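Oxidase (PDB 4FFU) is of uncertain function, tentatively assigned monoamine oxidase activity, and belongs to the MaoC-like family, whose hot-dog fold is shared with (R)-specific enoyl-CoA hydratases. Local coordinates at residues R45-E49 against T50-V54; R80-G84 against T85-S89. All blocks are in the same frame, centred on the assembly; numbering follows the deposited sequence.

Contact 1. Residues R45-E49 against T50-V54; sequences RTITE and TDFVV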
loop_
_atom_site.group_PDB
_atom_site.type_symbol
_atom_site.label_atom_id
_atom_site.label_comp_id
_atom_site.label_asym_id
_atom_site.label_seq_id
_atom_site.Cartn_x
_atom_site.Cartn_y
_atom_site.Cartn_z
ATOM N N ARG I 45 -1.649 -2.812 18.863
ATOM C CA ARG I 45 -1.780 -2.128 17.579
ATOM C C ARG I 45 -3.223 -1.706 17.411
ATOM O O ARG I 45 -4.126 -2.538 17.469
ATOM C CB ARG I 45 -1.321 -3.032 16.422
ATOM C CG ARG I 45 -1.542 -2.392 15.048
ATOM C CD ARG I 45 -0.859 -3.225 13.991
ATOM N NE ARG I 45 -1.241 -2.758 12.666
ATOM C CZ ARG I 45 -0.981 -3.439 11.562
ATOM N NH1 ARG I 45 -0.304 -4.588 11.654
ATOM N NH2 ARG I 45 -1.390 -2.957 10.395
ATOM N N THR I 46 -3.449 -0.411 17.227
ATOM C CA THR I 46 -4.793 0.102 16.962
ATOM C C THR I 46 -5.207 -0.209 15.518
ATOM O O THR I 46 -4.459 0.069 14.587
ATOM C CB THR I 46 -4.820 1.612 17.208
ATOM O OG1 THR I 46 -4.468 1.828 18.583
ATOM C CG2 THR I 46 -6.220 2.186 16.898
ATOM N N ILE I 47 -6.385 -0.813 15.355
ATOM C CA ILE I 47 -6.900 -1.193 14.047
ATOM C C ILE I 47 -7.590 0.036 13.486
ATOM O O ILE I 47 -8.502 0.557 14.111
ATOM C CB ILE I 47 -7.860 -2.398 14.156
ATOM C CG1 ILE I 47 -7.113 -3.608 14.788
ATOM C CG2 ILE I 47 -8.456 -2.711 12.783
ATOM C CD1 ILE I 47 -5.840 -4.012 14.041
ATOM N N THR I 48 -7.107 0.513 12.337
ATOM C CA THR I 48 -7.500 1.803 11.802
ATOM C C THR I 48 -8.359 1.594 10.565
ATOM O O THR I 48 -8.422 0.492 10.003
ATOM C CB THR I 48 -6.269 2.682 11.382
ATOM O OG1 THR I 48 -5.552 2.041 10.310
ATOM C CG2 THR I 48 -5.316 2.880 12.579
ATOM N N GLU I 49 -9.004 2.668 10.130
ATOM C CA GLU I 49 -9.751 2.597 8.859
ATOM C C GLU I 49 -8.797 2.247 7.708
ATOM O O GLU I 49 -9.182 1.540 6.753
ATOM C CB GLU I 49 -10.435 3.934 8.604
ATOM C CG GLU I 49 -11.274 4.017 7.342
ATOM C CD GLU I 49 -11.988 5.361 7.241
ATOM O OE1 GLU I 49 -11.301 6.389 7.183
ATOM O OE2 GLU I 49 -13.231 5.381 7.226
ATOM N N THR I 50 -7.542 2.686 7.814
ATOM C CA THR I 50 -6.499 2.306 6.810
ATOM C C THR I 50 -6.348 0.801 6.705
ATOM O O THR I 50 -6.257 0.227 5.619
ATOM C CB THR I 50 -5.120 2.894 7.178
ATOM O OG1 THR I 50 -5.228 4.322 7.178
ATOM C CG2 THR I 50 -4.076 2.500 6.122
ATOM N N ASP I 51 -6.312 0.153 7.852
ATOM C CA ASP I 51 -6.169 -1.312 7.878
ATOM C C ASP I 51 -7.344 -2.022 7.196
ATOM O O ASP I 51 -7.144 -3.077 6.547
ATOM C CB ASP I 51 -6.008 -1.769 9.335
ATOM C CG ASP I 51 -4.735 -1.260 9.960
ATOM O OD1 ASP I 51 -3.641 -1.569 9.437
ATOM O OD2 ASP I 51 -4.813 -0.545 11.005
ATOM N N PHE I 52 -8.560 -1.484 7.354
ATOM C CA PHE I 52 -9.749 -2.030 6.664
ATOM C C PHE I 52 -9.573 -1.904 5.160
ATOM O O PHE I 52 -9.808 -2.866 4.435
ATOM C CB PHE I 52 -11.048 -1.298 7.047
ATOM C CG PHE I 52 -11.671 -1.732 8.346
ATOM C CD1 PHE I 52 -10.940 -1.778 9.536
ATOM C CD2 PHE I 52 -13.037 -1.995 8.386
ATOM C CE1 PHE I 52 -11.571 -2.141 10.727
ATOM C CE2 PHE I 52 -13.684 -2.316 9.576
ATOM C CZ PHE I 52 -12.945 -2.400 10.758
ATOM N N VAL I 53 -9.153 -0.723 4.700
ATOM C CA VAL I 53 -9.047 -0.421 3.265
ATOM C C VAL I 53 -7.883 -1.214 2.630
ATOM O O VAL I 53 -8.050 -1.754 1.536
ATOM C CB VAL I 53 -8.885 1.100 3.041
ATOM C CG1 VAL I 53 -8.566 1.432 1.578
ATOM C CG2 VAL I 53 -10.152 1.827 3.503
ATOM N N VAL I 54 -6.761 -1.324 3.351
ATOM C CA VAL I 54 -5.601 -2.142 2.922
ATOM C C VAL I 54 -6.004 -3.604 2.863
ATOM O O VAL I 54 -5.701 -4.291 1.878
ATOM C CB VAL I 54 -4.358 -1.937 3.823
ATOM C CG1 VAL I 54 -3.248 -2.907 3.392
ATOM C CG2 VAL I 54 -3.866 -0.504 3.651
HETATM O O HOH W 1 -2.514 -0.280 12.173
#
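T48 and D51 make a local capping contact where strand 39-46, an outermost strand of the chain's sheet, runs out and helix 49-59 begins. T48 OG1 accepts from D51 N at 3.2 Å, and D51 OD2 accepts from T48 N at 2.9 Å through its anti lone pair. T48 OG1 also donates to D51 OD2 at 2.8 Å, approaching from 67° out of the carboxylate plane, so two protein donors grip one oxygen. T48 can serve both partners because OG1 is lodged between its backbone N and carbonyl carbon (chi1 63°). With T48 as N-cap, the pair is a capping box at the start of the helix. The other carboxylate oxygen, OD1, takes the charge of R45, whose extended chain brings NH2 within 2.8 Å of D51 OD1 in a salt bridge, with guanidinium and carboxylate planes 65° apart. A water 2.8 Å from R45 NE lies in the guanidinium plane and also meets D51 OD2. An alanine in place of D51 would probably leave T48 N without its acceptor and R45 without this counter-charge at a buried helix start. Beside the box, I47 CG2 abuts the ring edge of F52 at CE1, 3.8 Å away, the two side chains crossing at about a right angle. V53 N bonds to E49 O at 3.1 Å in the first helical turn.

Contact 2. Residues R80-G84 against T85-S89; sequences RIAHG and TMIFS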
loop_
_atom_site.group_PDB
_atom_site.type_symbol
_atom_site.label_atom_id
_atom_site.label_comp_id
_atom_site.label_asym_id
_atom_site.label_seq_id
_atom_site.Cartn_x
_atom_site.Cartn_y
_atom_site.Cartn_z
ATOM N N ARG I 80 -18.999 -0.404 10.768
ATOM C CA ARG I 80 -18.241 -1.348 9.950
ATOM C C ARG I 80 -17.486 -2.320 10.851
ATOM O O ARG I 80 -17.054 -1.947 11.943
ATOM C CB ARG I 80 -17.251 -0.607 9.054
ATOM C CG ARG I 80 -17.909 0.135 7.883
ATOM C CD ARG I 80 -16.889 1.090 7.281
ATOM N NE ARG I 80 -16.778 2.293 8.102
ATOM C CZ ARG I 80 -15.874 3.250 7.914
ATOM N NH1 ARG I 80 -14.942 3.116 6.953
ATOM N NH2 ARG I 80 -15.908 4.351 8.693
ATOM N N ILE I 81 -17.341 -3.563 10.400
ATOM C CA ILE I 81 -16.623 -4.575 11.177
ATOM C C ILE I 81 -15.441 -5.116 10.378
ATOM O O ILE I 81 -15.515 -5.256 9.157
ATOM C CB ILE I 81 -17.544 -5.729 11.666
ATOM C CG1 ILE I 81 -18.077 -6.552 10.497
ATOM C CG2 ILE I 81 -18.689 -5.171 12.532
ATOM C CD1 ILE I 81 -18.854 -7.819 10.862
ATOM N N ALA I 82 -14.350 -5.390 11.073
ATOM C CA ALA I 82 -13.111 -5.866 10.418
ATOM C C ALA I 82 -13.321 -7.235 9.840
ATOM O O ALA I 82 -14.063 -8.042 10.398
ATOM C CB ALA I 82 -11.976 -5.902 11.446
ATOM N N HIS I 83 -12.669 -7.513 8.708
ATOM C CA HIS I 83 -12.681 -8.863 8.132
ATOM C C HIS I 83 -12.087 -9.852 9.138
ATOM O O HIS I 83 -11.081 -9.539 9.777
ATOM C CB HIS I 83 -11.735 -8.914 6.930
ATOM C CG HIS I 83 -12.037 -7.949 5.833
ATOM N ND1 HIS I 83 -11.740 -6.605 5.909
ATOM C CD2 HIS I 83 -12.467 -8.169 4.561
ATOM C CE1 HIS I 83 -12.032 -6.025 4.760
ATOM N NE2 HIS I 83 -12.472 -6.949 3.922
ATOM N N GLY I 84 -12.680 -11.037 9.248
ATOM C CA GLY I 84 -12.113 -12.105 10.069
ATOM C C GLY I 84 -10.652 -12.421 9.741
ATOM O O GLY I 84 -9.824 -12.623 10.637
ATOM N N THR I 85 -10.344 -12.452 8.446
ATOM C CA THR I 85 -8.984 -12.758 8.019
ATOM C C THR I 85 -7.999 -11.647 8.404
ATOM O O THR I 85 -6.816 -11.936 8.524
ATOM C CB THR I 85 -8.882 -13.017 6.491
ATOM O OG1 THR I 85 -9.523 -11.956 5.780
ATOM C CG2 THR I 85 -9.511 -14.379 6.099
HETATM N N MSE I 86 -8.471 -10.414 8.580
HETATM C CA MSE I 86 -7.585 -9.300 9.039
HETATM C C MSE I 86 -7.239 -9.464 10.511
HETATM O O MSE I 86 -6.077 -9.311 10.929
HETATM C CB MSE I 86 -8.262 -7.918 8.905
HETATM C CG MSE I 86 -7.199 -6.842 9.113
HETATM SE SE MSE I 86 -8.125 -5.194 9.706
HETATM C CE MSE I 86 -9.695 -5.172 8.517
ATOM N N ILE I 87 -8.240 -9.783 11.320
ATOM C CA ILE I 87 -7.959 -9.936 12.766
ATOM C C ILE I 87 -7.019 -11.119 12.967
ATOM O O ILE I 87 -6.102 -11.077 13.774
ATOM C CB ILE I 87 -9.261 -10.011 13.565
ATOM C CG1 ILE I 87 -10.074 -8.719 13.294
ATOM C CG2 ILE I 87 -9.003 -10.124 15.065
ATOM C CD1 ILE I 87 -9.281 -7.409 13.466
ATOM N N PHE I 88 -7.224 -12.155 12.178
ATOM C CA PHE I 88 -6.332 -13.314 12.198
ATOM C C PHE I 88 -4.912 -12.955 11.750
ATOM O O PHE I 88 -3.962 -13.252 12.469
ATOM C CB PHE I 88 -6.908 -14.447 11.353
ATOM C CG PHE I 88 -6.106 -15.724 11.418
ATOM C CD1 PHE I 88 -5.843 -16.342 12.634
ATOM C CD2 PHE I 88 -5.649 -16.332 10.236
ATOM C CE1 PHE I 88 -5.102 -17.527 12.713
ATOM C CE2 PHE I 88 -4.909 -17.524 10.305
ATOM C CZ PHE I 88 -4.634 -18.114 11.533
ATOM N N SER I 89 -4.773 -12.354 10.554
ATOM C CA SER I 89 -3.453 -12.024 10.003
ATOM C C SER I 89 -2.672 -11.043 10.860
ATOM O O SER I 89 -1.473 -11.217 11.072
ATOM C CB SER I 89 -3.574 -11.489 8.572
ATOM O OG SER I 89 -4.208 -12.448 7.739
#
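A82, just ahead of helix 84-93, directs its CB at two side chains of the first turn: I87 CD1 lies 3.7 Å from A82 CB, and M86 CE, the terminal methyl of a selenomethionine, 3.8 Å from the same carbon. H83 follows at the N-cap position and makes contact in two ways. Its ring edge meets the M86 methyl, ND1 to CE 3.6 Å, near the ring plane, the two side chains crossing obliquely. M86 brings the methyl there by bending at the end of its chain (chi3 -42°), which lets CE touch both the imidazole edge and A82 CB. The carbonyl of H83 is the first acceptor of the helix, taking I87 N at 3.2 Å with an N-H...O angle of 160° and, more weakly, M86 N at 3.0 Å. Helix 84-93, which packs on strand 157-168 through I87 and F88, is probably the central helix around which the antiparallel sheet of the hot-dog fold wraps, and these bonds start it. Outside the segments, H83 NE2 bonds to D61 O and its ring stacks on that of H66, so the imidazole is held on more than one side. At G84, the first helical residue, the carbonyl O accepts from F88 N at 3.1 Å, with an angle of 162°, while F88 CB packs against that oxygen at 3.5 Å. The F88 ring lies farther off, edge-to-face with Y108.

How the contacts relate
From the N terminus, strand 39-46 leads into contact 1, which turns the chain into helix 49-59; short helices 64-67 and 69-72 follow before contact 2 opens helix 84-93. Each contact is local, so neither closes a long loop, and the two lie in series without nesting or crossing. Their centres are nevertheless about 10 Å apart, and they touch directly. F52 provides much of the evidence: its CZ comes within 3.3 Å of A82 N, and its CA within 3.6 Å of M86 CE. A salt bridge from E49 OE2 to R80 NH1, 2.9 Å, joins helix 49-59 to the loop before helix 84-93. Both contacts also reach the fourth subunit.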